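Local coordinates for protein alpha-L-arabinofuranosidase B (Aspergillus kawachii, PDB 6SXT) that hydrolyses terminal non-reducing alpha-L-arabinofuranosyl residues from arabinoxylan, L-arabinan and arabinogalactan side chains, helping to degrade plant hemicellulose, at residues V16-T21 / E292-S297. Numbering follows the deposited sequence. Where two conformers were deposited one is given.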
loop_
_atom_site.group_PDB
_atom_site.type_symbol
_atom_site.label_atom_id
_atom_site.label_comp_id
_atom_site.label_asym_id
_atom_site.label_seq_id
_atom_site.Cartn_x
_atom_site.Cartn_y
_atom_site.Cartn_z
ATOM N N VAL A 16 -7.045 7.127 20.856
ATOM C CA VAL A 16 -6.101 6.302 21.626
ATOM C C VAL A 16 -5.004 5.730 20.746
ATOM O O VAL A 16 -4.076 5.103 21.269
ATOM C CB VAL A 16 -6.838 5.209 22.403
ATOM C CG1 VAL A 16 -7.721 5.874 23.453
ATOM C CG2 VAL A 16 -7.617 4.279 21.477
ATOM N N ALA A 17 -5.101 5.898 19.432
ATOM C CA ALA A 17 -4.018 5.547 18.499
ATOM C C ALA A 17 -4.220 6.445 17.302
ATOM O O ALA A 17 -5.374 6.582 16.833
ATOM C CB ALA A 17 -4.088 4.087 18.133
ATOM N N ALA A 18 -3.158 7.034 16.796
ATOM C CA ALA A 18 -3.283 8.032 15.711
ATOM C C ALA A 18 -2.076 7.844 14.801
ATOM O O ALA A 18 -0.922 8.067 15.232
ATOM C CB ALA A 18 -3.322 9.427 16.296
ATOM N N HIS A 19 -2.312 7.404 13.595
ATOM C CA HIS A 19 -1.234 6.921 12.700
ATOM C C HIS A 19 -1.296 7.645 11.349
ATOM O O HIS A 19 -2.342 7.614 10.687
ATOM C CB HIS A 19 -1.447 5.459 12.430
ATOM C CG HIS A 19 -1.375 4.596 13.633
ATOM N ND1 HIS A 19 -2.441 3.797 14.024
ATOM C CD2 HIS A 19 -0.380 4.409 14.507
ATOM C CE1 HIS A 19 -2.091 3.134 15.110
ATOM N NE2 HIS A 19 -0.830 3.455 15.442
ATOM N N SER A 20 -0.208 8.264 10.921
ATOM C CA SER A 20 -0.167 8.856 9.569
ATOM C C SER A 20 1.267 9.060 9.152
ATOM O O SER A 20 2.068 9.564 9.951
ATOM C CB SER A 20 -0.883 10.215 9.500
ATOM O OG SER A 20 -0.803 10.702 8.164
ATOM N N THR A 21 1.562 8.746 7.890
ATOM C CA THR A 21 2.847 9.078 7.277
ATOM C C THR A 21 2.760 10.397 6.533
ATOM O O THR A 21 3.797 10.863 6.069
ATOM C CB THR A 21 3.371 7.920 6.432
ATOM O OG1 THR A 21 2.384 7.660 5.417
ATOM C CG2 THR A 21 3.650 6.687 7.247
ATOM N N GLU A 292 -3.725 7.911 6.501
ATOM C CA GLU A 292 -3.908 8.365 7.879
ATOM C C GLU A 292 -5.062 7.594 8.502
ATOM O O GLU A 292 -5.936 7.112 7.757
ATOM C CB GLU A 292 -4.177 9.881 7.963
ATOM C CG GLU A 292 -5.450 10.335 7.260
ATOM C CD GLU A 292 -5.683 11.839 7.347
ATOM O OE1 GLU A 292 -4.954 12.547 6.644
ATOM O OE2 GLU A 292 -6.502 12.268 8.179
ATOM N N GLY A 293 -5.064 7.517 9.812
ATOM C CA GLY A 293 -6.200 6.896 10.490
ATOM C C GLY A 293 -6.004 6.958 11.987
ATOM O O GLY A 293 -4.898 7.217 12.471
ATOM N N VAL A 294 -7.096 6.682 12.688
ATOM C CA VAL A 294 -7.090 6.694 14.155
ATOM C C VAL A 294 -8.004 5.598 14.682
ATOM O O VAL A 294 -8.899 5.142 13.973
ATOM C CB VAL A 294 -7.494 8.035 14.745
ATOM C CG1 VAL A 294 -6.774 9.243 14.160
ATOM C CG2 VAL A 294 -9.002 8.220 14.716
ATOM N N MET A 295 -7.835 5.333 15.983
ATOM C CA MET A 295 -8.817 4.586 16.802
ATOM C C MET A 295 -9.088 5.435 18.032
ATOM O O MET A 295 -8.186 6.136 18.522
ATOM C CB MET A 295 -8.305 3.210 17.232
ATOM C CG MET A 295 -8.088 2.309 16.024
ATOM S SD MET A 295 -7.224 0.776 16.494
ATOM C CE MET A 295 -8.454 0.004 17.564
ATOM N N THR A 296 -10.341 5.421 18.463
ATOM C CA THR A 296 -10.813 6.228 19.605
ATOM C C THR A 296 -11.317 5.344 20.733
ATOM O O THR A 296 -11.581 4.185 20.546
ATOM C CB THR A 296 -11.904 7.229 19.221
ATOM O OG1 THR A 296 -13.138 6.504 19.068
ATOM C CG2 THR A 296 -11.597 7.998 17.971
ATOM N N SER A 297 -11.424 5.957 21.905
ATOM C CA SER A 297 -12.200 5.406 23.044
ATOM C C SER A 297 -13.567 6.074 23.031
ATOM O O SER A 297 -13.599 7.266 22.943
ATOM C CB SER A 297 -11.448 5.654 24.335
ATOM O OG SER A 297 -12.275 5.415 25.456
#
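A classic beta bulge sets Val16 and Ala17 together across from Met295, where the strand near the N-terminus joins strand 288-296 of the catalytic domain's concanavalin-like beta-sandwich. Two N-H groups share one carbonyl here: Met295 O accepts from Val16 N at 2.8 Å and, less closely, from Ala17 N at 3.2 Å, both donors tilted from the carbonyl plane. From Ala17 to His19 the antiparallel pairing continues. Met295 N returns a bond to Ala17 O, and His19 and Gly293 pair through both their backbone groups; His19 N meets Gly293 O at 2.8 Å with an N-H...O angle of 172°. Ala17, His19 and Met295 turn their side chains to one face, where all three pack on Ile274 of strand 273-276. The His19 ring is fixed at both nitrogens, by Tyr164 OH and Asn83 O. On the other face the methyl CB of Ala18 lies 4.1 Å from Val294 CG1, and Cys5 of helix 4-10 closes over both. Farther along this face, Ser20 OG is hydrogen-bonded to Tyr291 O, and its 3.5 Å approach to Glu292 CB is plain packing. Glu292 CG sits between its own N and carbonyl carbon (chi1 62°), and the extended chain beyond it carries the carboxylate away from Ser20 to a salt bridge with Arg23 and hydrogen bonds with Tyr317 OH and Tyr148 OH. The loose spot is Ser297, partly exposed and modelled in two conformers. Val16 beside it is buried, its CG2 packed 3.5 Å from Met295 O.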